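Local coordinates for chitin oligosaccharide binding protein NagB2 (Paenibacillus sp. FPU-7, PDB 7EHU) that binds N,N'-diacetylchitobiose and N,N',N''-triacetylchitotriose, probably delivering them to an ABC transporter for chitin-oligosaccharide uptake, at residues K156-A161 with A269-D274; K397-Q402 with V418-K423. All blocks are in the same frame, centred on the assembly; numbering follows the deposited sequence.

Interaction 1: residues K156-A161 with A269-D274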
ATOM      1  N   LYS A 156     -17.250  17.717   7.024  1.00 12.77           N
ATOM      2  CA  LYS A 156     -17.608  19.136   7.065  1.00 14.07           C
ATOM      3  C   LYS A 156     -17.669  19.724   5.664  1.00 12.13           C
ATOM      4  O   LYS A 156     -18.632  20.404   5.313  1.00 12.74           O
ATOM      5  CB  LYS A 156     -16.563  19.879   7.906  1.00 17.57           C
ATOM      6  CG  LYS A 156     -16.789  21.328   8.294  1.00 22.90           C
ATOM      7  CD  LYS A 156     -16.210  22.139   7.164  1.00 26.22           C
ATOM      8  CE  LYS A 156     -16.064  23.612   7.419  1.00 25.91           C
ATOM      9  NZ  LYS A 156     -15.552  24.344   6.183  1.00 20.63           N
ATOM     10  N   LEU A 157     -16.637  19.486   4.848  1.00 11.29           N
ATOM     11  CA  LEU A 157     -16.652  20.024   3.495  1.00 11.30           C
ATOM     12  C   LEU A 157     -17.777  19.407   2.680  1.00 11.68           C
ATOM     13  O   LEU A 157     -18.411  20.091   1.873  1.00 12.81           O
ATOM     14  CB  LEU A 157     -15.302  19.789   2.821  1.00 10.93           C
ATOM     15  CG  LEU A 157     -14.123  20.579   3.379  1.00 11.62           C
ATOM     16  CD1 LEU A 157     -12.838  20.122   2.708  1.00 12.13           C
ATOM     17  CD2 LEU A 157     -14.299  22.095   3.224  1.00 12.38           C
ATOM     18  N   PHE A 158     -18.037  18.107   2.857  1.00 11.70           N
ATOM     19  CA  PHE A 158     -19.178  17.503   2.179  1.00 12.09           C
ATOM     20  C   PHE A 158     -20.468  18.228   2.559  1.00 12.74           C
ATOM     21  O   PHE A 158     -21.256  18.600   1.691  1.00 13.70           O
ATOM     22  CB  PHE A 158     -19.285  15.999   2.503  1.00 11.76           C
ATOM     23  CG  PHE A 158     -18.547  15.087   1.539  1.00 11.90           C
ATOM     24  CD1 PHE A 158     -17.256  15.380   1.114  1.00 11.86           C
ATOM     25  CD2 PHE A 158     -19.130  13.912   1.083  1.00 13.28           C
ATOM     26  CE1 PHE A 158     -16.565  14.519   0.264  1.00 12.50           C
ATOM     27  CE2 PHE A 158     -18.449  13.060   0.219  1.00 12.95           C
ATOM     28  CZ  PHE A 158     -17.172  13.379  -0.204  1.00 12.44           C
ATOM     29  N   ALA A 159     -20.689  18.440   3.863  1.00 12.83           N
ATOM     30  CA  ALA A 159     -21.877  19.172   4.314  1.00 13.68           C
ATOM     31  C   ALA A 159     -21.916  20.591   3.750  1.00 14.22           C
ATOM     32  O   ALA A 159     -22.988  21.080   3.365  1.00 15.14           O
ATOM     33  CB  ALA A 159     -21.940  19.199   5.843  1.00 14.21           C
ATOM     34  N   ASP A 160     -20.754  21.259   3.664  1.00 14.38           N
ATOM     35  CA  ASP A 160     -20.728  22.591   3.067  1.00 15.22           C
ATOM     36  C   ASP A 160     -21.295  22.574   1.651  1.00 15.33           C
ATOM     37  O   ASP A 160     -21.908  23.554   1.210  1.00 17.04           O
ATOM     38  CB  ASP A 160     -19.295  23.129   3.014  1.00 15.70           C
ATOM     39  CG  ASP A 160     -18.711  23.462   4.384  1.00 16.10           C
ATOM     40  OD1 ASP A 160     -19.470  23.661   5.352  1.00 16.52           O
ATOM     41  OD2 ASP A 160     -17.469  23.572   4.474  1.00 17.28           O
ATOM     42  N   ALA A 161     -21.078  21.482   0.919  1.00 14.75           N
ATOM     43  CA  ALA A 161     -21.529  21.342  -0.457  1.00 15.64           C
ATOM     44  C   ALA A 161     -22.890  20.671  -0.563  1.00 16.58           C
ATOM     45  O   ALA A 161     -23.324  20.352  -1.674  1.00 17.75           O
ATOM     46  CB  ALA A 161     -20.498  20.551  -1.277  1.00 15.97           C
ATOM     47  N   ALA A 269      -8.859  19.928   0.584  1.00 12.34           N
ATOM     48  CA  ALA A 269      -9.544  19.137  -0.427  1.00 12.28           C
ATOM     49  C   ALA A 269     -10.510  18.212   0.294  1.00 11.67           C
ATOM     50  O   ALA A 269     -10.290  17.859   1.448  1.00 12.63           O
ATOM     51  CB  ALA A 269      -8.584  18.292  -1.257  1.00 13.15           C
ATOM     52  N   ALA A 270     -11.570  17.798  -0.393  1.00 11.06           N
ATOM     53  CA  ALA A 270     -12.672  17.119   0.288  1.00 10.98           C
ATOM     54  C   ALA A 270     -12.462  15.626   0.528  1.00 10.54           C
ATOM     55  O   ALA A 270     -13.113  15.068   1.413  1.00 10.55           O
ATOM     56  CB  ALA A 270     -13.965  17.312  -0.507  1.00 12.09           C
ATOM     57  N   MET A 271     -11.604  14.960  -0.235  1.00  9.92           N
ATOM     58  CA  MET A 271     -11.376  13.534  -0.042  1.00  9.90           C
ATOM     59  C   MET A 271      -9.988  13.166  -0.524  1.00  9.47           C
ATOM     60  O   MET A 271      -9.308  13.945  -1.192  1.00  9.79           O
ATOM     61  CB  MET A 271     -12.448  12.686  -0.735  1.00 10.09           C
ATOM     62  CG  MET A 271     -12.387  12.747  -2.249  1.00 11.54           C
ATOM     63  SD  MET A 271     -13.868  12.106  -3.079  1.00 12.55           S
ATOM     64  CE  MET A 271     -14.832  13.604  -3.151  1.00 13.58           C
ATOM     65  N   LEU A 272      -9.591  11.945  -0.188  1.00  9.53           N
ATOM     66  CA  LEU A 272      -8.247  11.441  -0.460  1.00  9.29           C
ATOM     67  C   LEU A 272      -8.349   9.936  -0.627  1.00  8.63           C
ATOM     68  O   LEU A 272      -8.829   9.261   0.286  1.00  9.08           O
ATOM     69  CB  LEU A 272      -7.329  11.760   0.723  1.00  9.12           C
ATOM     70  CG  LEU A 272      -5.901  11.227   0.639  1.00  9.10           C
ATOM     71  CD1 LEU A 272      -5.051  12.146  -0.242  1.00 10.37           C
ATOM     72  CD2 LEU A 272      -5.278  11.121   1.991  1.00  9.91           C
ATOM     73  N   PHE A 273      -7.923   9.410  -1.766  1.00  8.99           N
ATOM     74  CA  PHE A 273      -7.885   7.971  -1.973  1.00  9.00           C
ATOM     75  C   PHE A 273      -6.527   7.462  -1.502  1.00  9.01           C
ATOM     76  O   PHE A 273      -5.489   7.879  -2.031  1.00  9.82           O
ATOM     77  CB  PHE A 273      -8.149   7.602  -3.440  1.00  9.16           C
ATOM     78  CG  PHE A 273      -8.480   6.150  -3.600  1.00  8.59           C
ATOM     79  CD1 PHE A 273      -9.778   5.714  -3.430  1.00  9.11           C
ATOM     80  CD2 PHE A 273      -7.492   5.207  -3.817  1.00  9.01           C
ATOM     81  CE1 PHE A 273     -10.094   4.371  -3.507  1.00  9.56           C
ATOM     82  CE2 PHE A 273      -7.809   3.849  -3.873  1.00  9.81           C
ATOM     83  CZ  PHE A 273      -9.100   3.432  -3.730  1.00  9.62           C
ATOM     84  N   ASP A 274      -6.522   6.634  -0.468  1.00  8.91           N
ATOM     85  CA  ASP A 274      -5.255   6.249   0.134  1.00  8.28           C
ATOM     86  C   ASP A 274      -5.419   4.940   0.881  1.00  8.48           C
ATOM     87  O   ASP A 274      -6.535   4.450   1.098  1.00  8.54           O
ATOM     88  CB  ASP A 274      -4.754   7.355   1.077  1.00  8.49           C
ATOM     89  CG  ASP A 274      -3.244   7.494   1.096  1.00  8.95           C
ATOM     90  OD1 ASP A 274      -2.528   6.479   0.899  1.00  9.07           O
ATOM     91  OD2 ASP A 274      -2.772   8.596   1.391  1.00 10.59           O
TER

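Interaction 2: residues K397-Q402 with V418-K423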
ATOM      1  N   LYS A 397       4.741  -2.231 -13.670  1.00 10.39           N
ATOM      2  CA  LYS A 397       4.326  -1.263 -12.662  1.00 10.58           C
ATOM      3  C   LYS A 397       4.935   0.111 -12.918  1.00 11.41           C
ATOM      4  O   LYS A 397       4.227   1.126 -12.906  1.00 11.21           O
ATOM      5  CB  LYS A 397       4.718  -1.745 -11.264  1.00 10.71           C
ATOM      6  CG  LYS A 397       4.304  -0.825 -10.154  1.00 10.29           C
ATOM      7  CD  LYS A 397       4.941  -1.189  -8.821  1.00 10.10           C
ATOM      8  CE  LYS A 397       6.362  -0.712  -8.702  1.00 10.69           C
ATOM      9  NZ  LYS A 397       6.890  -1.042  -7.371  1.00 12.08           N
ATOM     10  N   VAL A 398       6.258   0.172 -13.096  1.00 12.06           N
ATOM     11  CA  VAL A 398       6.931   1.457 -13.280  0.58 12.92           C
ATOM     12  C   VAL A 398       6.455   2.129 -14.566  1.00 12.58           C
ATOM     13  O   VAL A 398       6.290   3.355 -14.633  1.00 13.17           O
ATOM     14  CB  VAL A 398       8.459   1.238 -13.217  0.58 15.36           C
ATOM     15  CG1 VAL A 398       9.241   2.498 -13.554  0.58 15.68           C
ATOM     16  CG2 VAL A 398       8.864   0.739 -11.824  0.58 16.22           C
ATOM     17  N   THR A 399       6.201   1.340 -15.609  1.00 12.21           N
ATOM     18  CA  THR A 399       5.667   1.916 -16.835  1.00 13.18           C
ATOM     19  C   THR A 399       4.283   2.512 -16.602  1.00 12.60           C
ATOM     20  O   THR A 399       3.962   3.578 -17.147  1.00 13.78           O
ATOM     21  CB  THR A 399       5.635   0.850 -17.927  1.00 15.19           C
ATOM     22  OG1 THR A 399       6.959   0.355 -18.159  1.00 15.91           O
ATOM     23  CG2 THR A 399       5.110   1.413 -19.236  1.00 16.25           C
ATOM     24  N   LEU A 400       3.434   1.848 -15.808  1.00 11.59           N
ATOM     25  CA  LEU A 400       2.123   2.432 -15.528  1.00 11.60           C
ATOM     26  C   LEU A 400       2.260   3.740 -14.759  1.00 11.05           C
ATOM     27  O   LEU A 400       1.538   4.703 -15.031  1.00 11.67           O
ATOM     28  CB  LEU A 400       1.228   1.460 -14.768  1.00 11.88           C
ATOM     29  CG  LEU A 400      -0.214   1.932 -14.597  1.00 12.52           C
ATOM     30  CD1 LEU A 400      -0.935   2.077 -15.940  1.00 12.88           C
ATOM     31  CD2 LEU A 400      -0.982   0.998 -13.684  1.00 13.62           C
ATOM     32  N   GLU A 401       3.172   3.794 -13.783  1.00 11.21           N
ATOM     33  CA  GLU A 401       3.416   5.029 -13.034  1.00 11.40           C
ATOM     34  C   GLU A 401       3.744   6.187 -13.967  1.00 11.94           C
ATOM     35  O   GLU A 401       3.155   7.273 -13.868  1.00 13.07           O
ATOM     36  CB  GLU A 401       4.560   4.821 -12.036  1.00 11.31           C
ATOM     37  CG  GLU A 401       4.206   3.880 -10.932  1.00 10.71           C
ATOM     38  CD  GLU A 401       5.382   3.451 -10.076  1.00 12.12           C
ATOM     39  OE1 GLU A 401       6.519   3.956 -10.276  1.00 14.34           O
ATOM     40  OE2 GLU A 401       5.177   2.601  -9.190  1.00 11.57           O
ATOM     41  N   GLN A 402       4.707   5.979 -14.864  1.00 12.62           N
ATOM     42  CA  GLN A 402       5.041   7.019 -15.836  1.00 14.29           C
ATOM     43  C   GLN A 402       3.844   7.364 -16.702  1.00 13.74           C
ATOM     44  O   GLN A 402       3.612   8.541 -17.022  1.00 14.77           O
ATOM     45  CB  GLN A 402       6.155   6.516 -16.765  1.00 18.09           C
ATOM     46  CG  GLN A 402       7.525   6.334 -16.152  1.00 24.48           C
ATOM     47  CD  GLN A 402       7.994   7.519 -15.337  1.00 29.90           C
ATOM     48  OE1 GLN A 402       8.147   7.424 -14.122  1.00 32.73           O
ATOM     49  NE2 GLN A 402       8.247   8.642 -16.008  1.00 31.43           N
ATOM     50  N   VAL A 418      -3.167   2.539 -22.815  1.00 16.27           N
ATOM     51  CA  VAL A 418      -3.365   1.094 -22.738  1.00 16.36           C
ATOM     52  C   VAL A 418      -2.543   0.387 -23.816  1.00 16.70           C
ATOM     53  O   VAL A 418      -2.084  -0.740 -23.609  1.00 16.29           O
ATOM     54  CB  VAL A 418      -4.854   0.685 -22.749  1.00 17.02           C
ATOM     55  CG1 VAL A 418      -5.585   1.184 -21.476  1.00 16.66           C
ATOM     56  CG2 VAL A 418      -5.573   1.170 -24.019  1.00 18.62           C
ATOM     57  N   GLU A 419      -2.335   1.032 -24.973  1.00 18.23           N
ATOM     58  CA  GLU A 419      -1.481   0.457 -26.014  1.00 19.85           C
ATOM     59  C   GLU A 419      -0.044   0.308 -25.513  1.00 18.24           C
ATOM     60  O   GLU A 419       0.589  -0.745 -25.685  1.00 19.06           O
ATOM     61  CB  GLU A 419      -1.545   1.337 -27.278  1.00 22.80           C
ATOM     62  CG  GLU A 419      -0.618   0.929 -28.421  1.00 27.14           C
ATOM     63  CD  GLU A 419      -0.527   1.967 -29.553  1.00 31.51           C
ATOM     64  OE1 GLU A 419      -0.189   3.146 -29.304  1.00 32.43           O
ATOM     65  OE2 GLU A 419      -0.787   1.591 -30.709  1.00 34.55           O
ATOM     66  N   LYS A 420       0.483   1.365 -24.887  1.00 18.22           N
ATOM     67  CA  LYS A 420       1.830   1.327 -24.326  1.00 18.68           C
ATOM     68  C   LYS A 420       1.935   0.265 -23.237  1.00 17.55           C
ATOM     69  O   LYS A 420       2.919  -0.481 -23.172  1.00 18.42           O
ATOM     70  CB  LYS A 420       2.164   2.723 -23.788  1.00 20.62           C
ATOM     71  CG  LYS A 420       3.533   2.927 -23.146  1.00 23.99           C
ATOM     72  CD  LYS A 420       3.642   4.368 -22.617  1.00 26.19           C
ATOM     73  CE  LYS A 420       4.860   4.597 -21.728  1.00 27.86           C
ATOM     74  NZ  LYS A 420       4.727   5.819 -20.838  1.00 29.15           N
ATOM     75  N   MET A 421       0.910   0.156 -22.398  1.00 16.21           N
ATOM     76  CA  MET A 421       0.924  -0.828 -21.320  1.00 14.62           C
ATOM     77  C   MET A 421       0.906  -2.241 -21.857  1.00 14.61           C
ATOM     78  O   MET A 421       1.625  -3.107 -21.355  1.00 14.67           O
ATOM     79  CB  MET A 421      -0.255  -0.590 -20.392  1.00 14.24           C
ATOM     80  CG  MET A 421      -0.141   0.594 -19.473  1.00 14.00           C
ATOM     81  SD  MET A 421       1.435   0.669 -18.547  1.00 14.14           S
ATOM     82  CE  MET A 421       1.485  -0.843 -17.748  1.00 15.21           C
ATOM     83  N   GLN A 422       0.107  -2.505 -22.886  1.00 15.63           N
ATOM     84  CA  GLN A 422       0.087  -3.871 -23.401  1.00 16.21           C
ATOM     85  C   GLN A 422       1.392  -4.215 -24.112  1.00 16.61           C
ATOM     86  O   GLN A 422       1.833  -5.370 -24.067  1.00 16.53           O
ATOM     87  CB  GLN A 422      -1.111  -4.103 -24.323  1.00 17.39           C
ATOM     88  CG  GLN A 422      -1.365  -5.581 -24.635  1.00 17.76           C
ATOM     89  CD  GLN A 422      -1.514  -6.421 -23.371  1.00 17.84           C
ATOM     90  OE1 GLN A 422      -2.116  -5.980 -22.399  1.00 18.43           O
ATOM     91  NE2 GLN A 422      -0.961  -7.626 -23.377  1.00 18.20           N
ATOM     92  N   LYS A 423       2.049  -3.229 -24.731  1.00 17.31           N
ATOM     93  CA  LYS A 423       3.350  -3.481 -25.339  1.00 19.08           C
ATOM     94  C   LYS A 423       4.352  -3.928 -24.282  1.00 17.50           C
ATOM     95  O   LYS A 423       5.052  -4.934 -24.460  1.00 17.98           O
ATOM     96  CB  LYS A 423       3.830  -2.224 -26.070  1.00 21.89           C
ATOM     97  CG  LYS A 423       5.129  -2.398 -26.847  1.00 25.50           C
ATOM     98  CD  LYS A 423       5.523  -1.105 -27.574  1.00 28.88           C
ATOM     99  CE  LYS A 423       7.041  -0.993 -27.789  1.00 32.24           C
ATOM    100  NZ  LYS A 423       7.747  -2.306 -27.657  1.00 33.97           N
TER

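Interaction 1: residues K156-A161 with A269-D274
Phe-158 and Leu-157, neighbours on the short helix 155-160, straddle Ala-270, beside Met-271 of strand 271-275. The Phe-158 ring brings its CE1 corner to 3.9 Å from Ala-270 CB and to 3.7 Å from Ala-270 O. One atom further round the ring, CZ lies 3.8 Å from Met-271 CE, the two side chains crossing at about a right angle. Met-271 reaches the ring from a strand position through its torsions: CG stands between the backbone N and the carbonyl carbon (chi1 68°), and a bend at chi3 turns the methyl back toward Phe-158. Leu-157 works on the other flank, its CD1 resting 3.6 Å from Ala-269 O, while its CB faces Ala-270 CB at 4.4 Å. The touching residues are all buried, and the backbones are closest at Leu-157 CA and Ala-270 CA, 5.9 Å apart. In this periplasmic-binding-protein fold, the helix follows directly on the long strand 138-154, with which strand 271-275 pairs antiparallel, so the contact seats a helix against its own sheet. Tyr-153 meets the Phe-158 ring with planes at about 45°, and Ile-163 and Pro-167 also touch that side chain. Met-271 packs in addition on Phe-173, Leu-177 and Leu-180 of helix 170-182. Asn-154 OD1 accepts a hydrogen bond from Leu-157 N, and the backbone of Asn-154 is bonded to that of Ala-270, which ties both partners to one residue.

Interaction 2: residues K397-Q402 with V418-K423
Segments 397-402 and 418-423 run antiparallel as two helical turns, their axes 9.9 Å apart at closest approach and their N-to-C directions 164° apart. They form a helical hairpin near the C terminus, helix 394-408 turning back through a short connection into helix 414-430; the backbones come nearest at Leu-400 and Met-421. Met-421 fills the interface. Its chain, bent at chi2 (-50°) and again at chi3, folds over the backbone of the opposite helix, setting SD 3.6 Å from Leu-400 CA and CE 3.8 Å from Leu-400 CB. Leu-400 crosses it at about a right angle and closes on it again through CD1, which lies 3.9 Å from Met-421 CG. Beyond the pair, Leu-400 packs on Phe-236 of helix 230-244 and on Phe-388, whereas Met-421 also touches Trp-227. Thr-399 slides past Met-421 in the opposite direction; its CG2 methyl comes to 3.8 Å from Met-421 SD, and its OG1 is hydrogen-bonded to Lys-395 O on its own helix. With an alanine at Met-421 the sulfur and its methyl are gone, and a gap is likely to open beside Leu-400 CB and the Thr-399 methyl. Toward the more exposed margin, Lys-420 stretches across with its chain extended, so that its ammonium reaches Ser-403 OG and forms a salt bridge with Glu-406, both on the partner helix. On the way its aliphatic part passes the threonine, Lys-420 CE lying 4.1 Å from Thr-399 CG2.

In the fold
From the N terminus, the chain first lays down strands 30-36, 64-70 and 93-97, then follows the long strand 138-154 into helix 155-160. Interaction 1 closes a loop of 107 residues, a little over half of them helical, bringing that helix against segment 269-274, which runs into strand 271-275. The chain passes on through strands 294-297 and 309-320 and several helices before interaction 2 closes a loop of only 15 residues between helices 394-408 and 414-430. The two loops therefore follow in series, neither nested nor crossing. The centres of interactions 1 and 2 lie about 31 Å apart, their nearest atoms about 12 Å. Helix 197-212 touches both, meeting Phe-273 and Asp-274 from segment 269-274 and Leu-400 and Glu-401 from segment 397-402.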